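Local coordinates for protein putative aldehyde dehydrogenase (Burkholderia cenocepacia, PDB 4YWE) that probably oxidises aldehydes to carboxylic acids with NAD or NADP as electron acceptor, as other members of the aldehyde dehydrogenase family do, at residues A[100-104]-A[105-109]; A[119-122]-A[123-126]; A[468-471]-A[472-475]. One frame throughout, in Å; residues are numbered along the deposited sequence.

Contacts 1 and 2 share the long helix 104-124: residues 100-109 span the loop from helix 89-100 and its first turn, residues 119-126 lie toward its C-terminal end, and their centres are about 26 Å apart. Contact 3, residues 468-475, touches contact 2, where Tyr121 OH probably hydrogen-bonds Gly469 O at 2.8 Å. Contact 2 is buried; its weak backbone bonds run through a Gly-Ala-rich end, flanked by aromatic and acidic side chains that meet helices and a second subunit. Contacts 1 and 3 are only partly buried. Charged and amide side chains tie contact 1 to its own chain; contact 3 packs two aromatic rings with Leu473 and Glu471 over a beta turn, and meets two other subunits.

Contact 1: residues A[100-104]-A[105-109]; sequences TGKPL and KQARA
Lys102 folds its aliphatic chain over Ala107, CD lying 3.8 Å from Ala107 CA and CG 4.0 Å from Ala107 CB. This is the close-packed side of the contact. Lys102 CG sits between the backbone N and the carbonyl carbon (chi1 64°), and a second bend at chi3 carries the ammonium group along the new helix to a salt bridge with Asp110 and a hydrogen bond to Asn158 O. Pro103 is the N-cap residue of helix 104-124. Its carbonyl O takes the N-H of Ala107 at 2.9 Å, nearly in line with the C=O bond, and, more weakly, Gln106 N at 3.1 Å; Leu104 O then receives Arg108 N at 2.9 Å. Side by side with the proline ring runs the Gln106 side chain, extended beyond CG, its NE2 3.6 Å from Pro103 CG, while its OE1 is held by Asn285 N. The other side is looser: Lys105 is stretched straight, and its end leads away from the preceding turn, exposed to solvent. Arg108 brings NH1 obliquely to 3.7 Å from Leu104 O, but its guanidinium is gripped by Glu90 through NH2. Ala107 packs on Ala93 and Ala97 of helix 89-100, and Leu104 on Ala97. The loop that begins at Gly101, with positive phi, thus joins two helices that pack together, with the calcium site of Asp99 and Asp185 nearby.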
loop_
_atom_site.group_PDB
_atom_site.type_symbol
_atom_site.label_atom_id
_atom_site.label_comp_id
_atom_site.label_asym_id
_atom_site.label_seq_id
_atom_site.Cartn_x
_atom_site.Cartn_y
_atom_site.Cartn_z
ATOM N N THR A 100 -16.927 36.369 4.088
ATOM C CA THR A 100 -15.919 36.063 5.099
ATOM C C THR A 100 -15.073 37.282 5.446
ATOM O O THR A 100 -14.583 37.407 6.569
ATOM C CB THR A 100 -14.982 34.935 4.639
ATOM O OG1 THR A 100 -14.154 35.412 3.572
ATOM C CG2 THR A 100 -15.785 33.736 4.165
ATOM N N GLY A 101 -14.892 38.171 4.473
ATOM C CA GLY A 101 -14.141 39.394 4.688
ATOM C C GLY A 101 -12.716 39.374 4.167
ATOM O O GLY A 101 -12.034 40.399 4.172
ATOM N N LYS A 102 -12.264 38.209 3.713
ATOM C CA LYS A 102 -10.899 38.061 3.224
ATOM C C LYS A 102 -10.694 38.829 1.919
ATOM O O LYS A 102 -11.642 39.031 1.158
ATOM C CB LYS A 102 -10.555 36.580 3.031
ATOM C CG LYS A 102 -11.377 35.867 1.969
ATOM C CD LYS A 102 -11.061 34.378 1.952
ATOM C CE LYS A 102 -11.408 33.731 3.282
ATOM N NZ LYS A 102 -10.957 32.315 3.359
ATOM N N PRO A 103 -9.453 39.279 1.667
ATOM C CA PRO A 103 -9.101 39.960 0.416
ATOM C C PRO A 103 -9.406 39.117 -0.822
ATOM O O PRO A 103 -9.435 37.889 -0.737
ATOM C CB PRO A 103 -7.594 40.192 0.557
ATOM C CG PRO A 103 -7.367 40.256 2.025
ATOM C CD PRO A 103 -8.331 39.272 2.622
ATOM N N LEU A 104 -9.623 39.779 -1.954
ATOM C CA LEU A 104 -10.002 39.102 -3.191
ATOM C C LEU A 104 -8.948 38.098 -3.654
ATOM O O LEU A 104 -9.281 37.055 -4.217
ATOM C CB LEU A 104 -10.259 40.131 -4.295
ATOM C CG LEU A 104 -11.460 41.050 -4.062
ATOM C CD1 LEU A 104 -11.618 42.029 -5.213
ATOM C CD2 LEU A 104 -12.728 40.231 -3.873
ATOM N N LYS A 105 -7.683 38.419 -3.412
ATOM C CA LYS A 105 -6.582 37.544 -3.799
ATOM C C LYS A 105 -6.656 36.211 -3.057
ATOM O O LYS A 105 -6.403 35.152 -3.635
ATOM C CB LYS A 105 -5.239 38.230 -3.532
ATOM C CG LYS A 105 -4.030 37.444 -4.008
ATOM C CD LYS A 105 -2.740 38.202 -3.737
ATOM C CE LYS A 105 -1.530 37.438 -4.251
ATOM N NZ LYS A 105 -0.258 38.166 -3.990
ATOM N N GLN A 106 -7.010 36.270 -1.778
ATOM C CA GLN A 106 -7.139 35.067 -0.959
ATOM C C GLN A 106 -8.423 34.310 -1.286
ATOM O O GLN A 106 -8.440 33.077 -1.316
ATOM C CB GLN A 106 -7.101 35.427 0.529
ATOM C CG GLN A 106 -5.808 36.098 0.970
ATOM C CD GLN A 106 -5.817 36.490 2.437
ATOM O OE1 GLN A 106 -6.475 35.852 3.258
ATOM N NE2 GLN A 106 -5.086 37.545 2.772
ATOM N N ALA A 107 -9.496 35.054 -1.532
ATOM C CA ALA A 107 -10.783 34.461 -1.876
ATOM C C ALA A 107 -10.704 33.713 -3.202
ATOM O O ALA A 107 -11.385 32.707 -3.398
ATOM C CB ALA A 107 -11.857 35.530 -1.938
ATOM N N ARG A 108 -9.871 34.210 -4.109
ATOM C CA ARG A 108 -9.660 33.559 -5.396
ATOM C C ARG A 108 -8.849 32.279 -5.221
ATOM O O ARG A 108 -9.111 31.270 -5.880
ATOM C CB ARG A 108 -8.956 34.508 -6.371
ATOM C CG ARG A 108 -8.642 33.887 -7.723
ATOM C CD ARG A 108 -8.043 34.900 -8.689
ATOM N NE ARG A 108 -9.018 35.899 -9.119
ATOM C CZ ARG A 108 -9.083 37.137 -8.639
ATOM N NH1 ARG A 108 -8.225 37.536 -7.711
ATOM N NH2 ARG A 108 -10.004 37.977 -9.092
ATOM N N ALA A 109 -7.868 32.327 -4.323
ATOM C CA ALA A 109 -7.023 31.174 -4.047
ATOM C C ALA A 109 -7.836 30.045 -3.421
ATOM O O ALA A 109 -7.595 28.867 -3.693
ATOM C CB ALA A 109 -5.867 31.566 -3.139
#

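Contact 2: residues A[119-122]-A[123-126]; sequences EFYA and GAAD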
loop_
_atom_site.group_PDB
_atom_site.type_symbol
_atom_site.label_atom_id
_atom_site.label_comp_id
_atom_site.label_asym_id
_atom_site.label_seq_id
_atom_site.Cartn_x
_atom_site.Cartn_y
_atom_site.Cartn_z
ATOM N N GLU A 119 -10.695 17.970 -8.178
ATOM C CA GLU A 119 -9.865 17.382 -9.227
ATOM C C GLU A 119 -9.056 16.201 -8.698
ATOM O O GLU A 119 -8.989 15.144 -9.330
ATOM C CB GLU A 119 -8.920 18.430 -9.817
ATOM C CG GLU A 119 -8.009 17.893 -10.907
ATOM C CD GLU A 119 -6.975 18.908 -11.357
ATOM O OE1 GLU A 119 -6.359 19.560 -10.487
ATOM O OE2 GLU A 119 -6.780 19.054 -12.581
ATOM N N PHE A 120 -8.442 16.393 -7.535
ATOM C CA PHE A 120 -7.600 15.372 -6.924
ATOM C C PHE A 120 -8.409 14.131 -6.569
ATOM O O PHE A 120 -8.032 13.013 -6.919
ATOM C CB PHE A 120 -6.908 15.930 -5.676
ATOM C CG PHE A 120 -6.025 14.936 -4.970
ATOM C CD1 PHE A 120 -4.738 14.689 -5.421
ATOM C CD2 PHE A 120 -6.476 14.262 -3.848
ATOM C CE1 PHE A 120 -3.922 13.781 -4.770
ATOM C CE2 PHE A 120 -5.666 13.353 -3.193
ATOM C CZ PHE A 120 -4.389 13.111 -3.654
ATOM N N TYR A 121 -9.528 14.334 -5.883
ATOM C CA TYR A 121 -10.338 13.219 -5.406
ATOM C C TYR A 121 -11.078 12.522 -6.544
ATOM O O TYR A 121 -11.447 11.354 -6.427
ATOM C CB TYR A 121 -11.320 13.700 -4.336
ATOM C CG TYR A 121 -10.659 13.898 -2.990
ATOM C CD1 TYR A 121 -9.821 12.924 -2.464
ATOM C CD2 TYR A 121 -10.849 15.064 -2.261
ATOM C CE1 TYR A 121 -9.206 13.093 -1.240
ATOM C CE2 TYR A 121 -10.234 15.245 -1.033
ATOM C CZ TYR A 121 -9.415 14.255 -0.530
ATOM O OH TYR A 121 -8.799 14.424 0.688
ATOM N N ALA A 122 -11.283 13.237 -7.644
ATOM C CA ALA A 122 -11.900 12.653 -8.828
ATOM C C ALA A 122 -11.053 11.504 -9.354
ATOM O O ALA A 122 -11.577 10.483 -9.798
ATOM C CB ALA A 122 -12.090 13.707 -9.908
ATOM N N GLY A 123 -9.737 11.677 -9.301
ATOM C CA GLY A 123 -8.818 10.657 -9.765
ATOM C C GLY A 123 -8.534 9.582 -8.734
ATOM O O GLY A 123 -7.969 8.540 -9.061
ATOM N N ALA A 124 -8.932 9.831 -7.491
ATOM C CA ALA A 124 -8.647 8.908 -6.396
ATOM C C ALA A 124 -9.774 7.907 -6.171
ATOM O O ALA A 124 -9.561 6.853 -5.572
ATOM C CB ALA A 124 -8.377 9.683 -5.112
ATOM N N ALA A 125 -10.967 8.246 -6.653
ATOM C CA ALA A 125 -12.170 7.454 -6.403
ATOM C C ALA A 125 -12.016 5.973 -6.767
ATOM O O ALA A 125 -12.288 5.099 -5.945
ATOM C CB ALA A 125 -13.349 8.054 -7.156
ATOM N N ASP A 126 -11.580 5.688 -7.990
ATOM C CA ASP A 126 -11.488 4.299 -8.434
ATOM C C ASP A 126 -10.110 3.693 -8.178
ATOM O O ASP A 126 -9.746 2.685 -8.782
ATOM C CB ASP A 126 -11.849 4.181 -9.920
ATOM C CG ASP A 126 -10.963 5.028 -10.816
ATOM O OD1 ASP A 126 -9.994 5.638 -10.317
ATOM O OD2 ASP A 126 -11.237 5.077 -12.034
HETATM O O HOH W 1 -11.542 7.943 -9.894
#
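Tyr121 meets Ala124 one turn further on, its ring edge turned to the methyl: CD1 is 4.4 Å from Ala124 CB, near the ring plane. CB leaves the backbone away from residues 123-126, and CG lies beside the backbone N (chi1 -78°). One face of the ring receives Phe120 CD2, 3.8 Å above the plane and offset toward the rim, while Tyr121 CE1 lies in the plane of the Phe120 ring, at its edge. Beyond CZ, OH hydrogen-bonds Gly469 O and lies against Ala472; the ring also touches Leu473, Ala170 and Ala173. Toward this C-terminal end of helix 104-124 the backbone bonds are all weak: Gly123 N to Phe120 O at 3.2 Å and Ala124 N to Tyr121 O at 3.1 Å span three residues, Ala125 N to Tyr121 O at 3.2 Å four. A water continues the chain of bonds, donating to Ala122 O and accepting from Asp126 N at 3.0 Å. Ala122 packs on Leu78 and Met79 of helix 71-87. Glu119 bridges to Arg116 of its own chain and to Arg76 of the second subunit, Asp126 to Arg116 of the second subunit, whose Lys127 makes a cation-pi contact with Phe120.

Contact 3: residues A[468-471]-A[472-475]; sequences KGFE and ALYG
Leu473 sets CD1 over the centre of the Phe470 ring, 3.9 Å from the centroid and 9° off the normal, a CH-pi contact. Phe470 leaves its backbone with CG opposite the amide N (chi1 -163°), bringing the ring back over the following turn, where its edge meets Tyr474, whose OH lies 3.7 Å from Phe470 CE1, near the ring plane. Three carbonyls each receive the amide three residues on, a 3-10-like pattern. Gly469 O accepts Ala472 N weakly at 3.4 Å and the hydroxyl of Tyr121. Phe470 O takes Leu473 N at 3.1 Å and Glu471 O takes Tyr474 N at 3.2 Å, both donors above the carbonyl planes. Gly475 N reaches Ala472 O weakly. Gly469 to Ala472 is a type I beta turn that runs into the short helix 472-475, which leads to strand 477-485. Leu473 O is satisfied by Thr477 OG1 and Gly475 O by His148 NE2. The Glu471 chain, bent at chi2, crosses that of Tyr474 at about a right angle, its carboxylate plane 56° from the ring; OE1 is 3.6 Å from Tyr474 CD2, whereas OE2 has a long, weak ion pair with Arg145 of the third subunit. The Lys468 side chain is about 7 Å from that of the predicted active-site Glu256. Ala472 CB is pressed to 3.3 Å from Lys468 O, and Phe470 packs on Lys127 of the second subunit.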
loop_
_atom_site.group_PDB
_atom_site.type_symbol
_atom_site.label_atom_id
_atom_site.label_comp_id
_atom_site.label_asym_id
_atom_site.label_seq_id
_atom_site.Cartn_x
_atom_site.Cartn_y
_atom_site.Cartn_z
ATOM N N LYS A 468 -7.700 15.894 4.022
ATOM C CA LYS A 468 -6.866 16.216 2.858
ATOM C C LYS A 468 -6.059 14.994 2.415
ATOM O O LYS A 468 -5.948 14.006 3.145
ATOM C CB LYS A 468 -5.912 17.385 3.134
ATOM C CG LYS A 468 -6.561 18.671 3.609
ATOM C CD LYS A 468 -5.516 19.772 3.704
ATOM C CE LYS A 468 -6.041 21.000 4.428
ATOM N NZ LYS A 468 -5.009 22.073 4.490
ATOM N N GLY A 469 -5.498 15.065 1.212
ATOM C CA GLY A 469 -4.695 13.978 0.681
ATOM C C GLY A 469 -5.462 12.685 0.474
ATOM O O GLY A 469 -6.662 12.611 0.732
ATOM N N PHE A 470 -4.758 11.658 0.008
ATOM C CA PHE A 470 -5.368 10.356 -0.233
ATOM C C PHE A 470 -5.792 9.707 1.082
ATOM O O PHE A 470 -6.799 9.001 1.142
ATOM C CB PHE A 470 -4.397 9.444 -0.987
ATOM C CG PHE A 470 -5.053 8.252 -1.625
ATOM C CD1 PHE A 470 -5.285 7.097 -0.896
ATOM C CD2 PHE A 470 -5.435 8.288 -2.955
ATOM C CE1 PHE A 470 -5.890 5.999 -1.483
ATOM C CE2 PHE A 470 -6.039 7.193 -3.547
ATOM C CZ PHE A 470 -6.266 6.048 -2.810
ATOM N N GLU A 471 -5.018 9.969 2.133
ATOM C CA GLU A 471 -5.246 9.391 3.457
ATOM C C GLU A 471 -6.654 9.664 3.995
ATOM O O GLU A 471 -7.180 8.893 4.799
ATOM C CB GLU A 471 -4.200 9.931 4.440
ATOM C CG GLU A 471 -4.290 9.366 5.852
ATOM C CD GLU A 471 -3.707 7.970 5.965
ATOM O OE1 GLU A 471 -3.149 7.471 4.966
ATOM O OE2 GLU A 471 -3.804 7.372 7.057
ATOM N N ALA A 472 -7.261 10.756 3.544
ATOM C CA ALA A 472 -8.571 11.169 4.032
ATOM C C ALA A 472 -9.654 10.149 3.691
ATOM O O ALA A 472 -10.637 10.008 4.420
ATOM C CB ALA A 472 -8.935 12.535 3.465
ATOM N N LEU A 473 -9.465 9.438 2.584
ATOM C CA LEU A 473 -10.427 8.442 2.125
ATOM C C LEU A 473 -10.605 7.300 3.126
ATOM O O LEU A 473 -11.668 6.684 3.188
ATOM C CB LEU A 473 -10.003 7.879 0.767
ATOM C CG LEU A 473 -9.883 8.881 -0.384
ATOM C CD1 LEU A 473 -9.387 8.190 -1.641
ATOM C CD2 LEU A 473 -11.215 9.570 -0.639
ATOM N N TYR A 474 -9.562 7.019 3.904
ATOM C CA TYR A 474 -9.624 5.948 4.897
ATOM C C TYR A 474 -10.513 6.341 6.072
ATOM O O TYR A 474 -11.103 5.485 6.732
ATOM C CB TYR A 474 -8.223 5.589 5.394
ATOM C CG TYR A 474 -7.296 5.124 4.295
ATOM C CD1 TYR A 474 -7.472 3.887 3.689
ATOM C CD2 TYR A 474 -6.244 5.923 3.864
ATOM C CE1 TYR A 474 -6.627 3.460 2.680
ATOM C CE2 TYR A 474 -5.395 5.503 2.858
ATOM C CZ TYR A 474 -5.591 4.271 2.270
ATOM O OH TYR A 474 -4.747 3.852 1.267
ATOM N N GLY A 475 -10.604 7.641 6.332
ATOM C CA GLY A 475 -11.470 8.145 7.379
ATOM C C GLY A 475 -12.925 8.197 6.954
ATOM O O GLY A 475 -13.825 8.236 7.794
#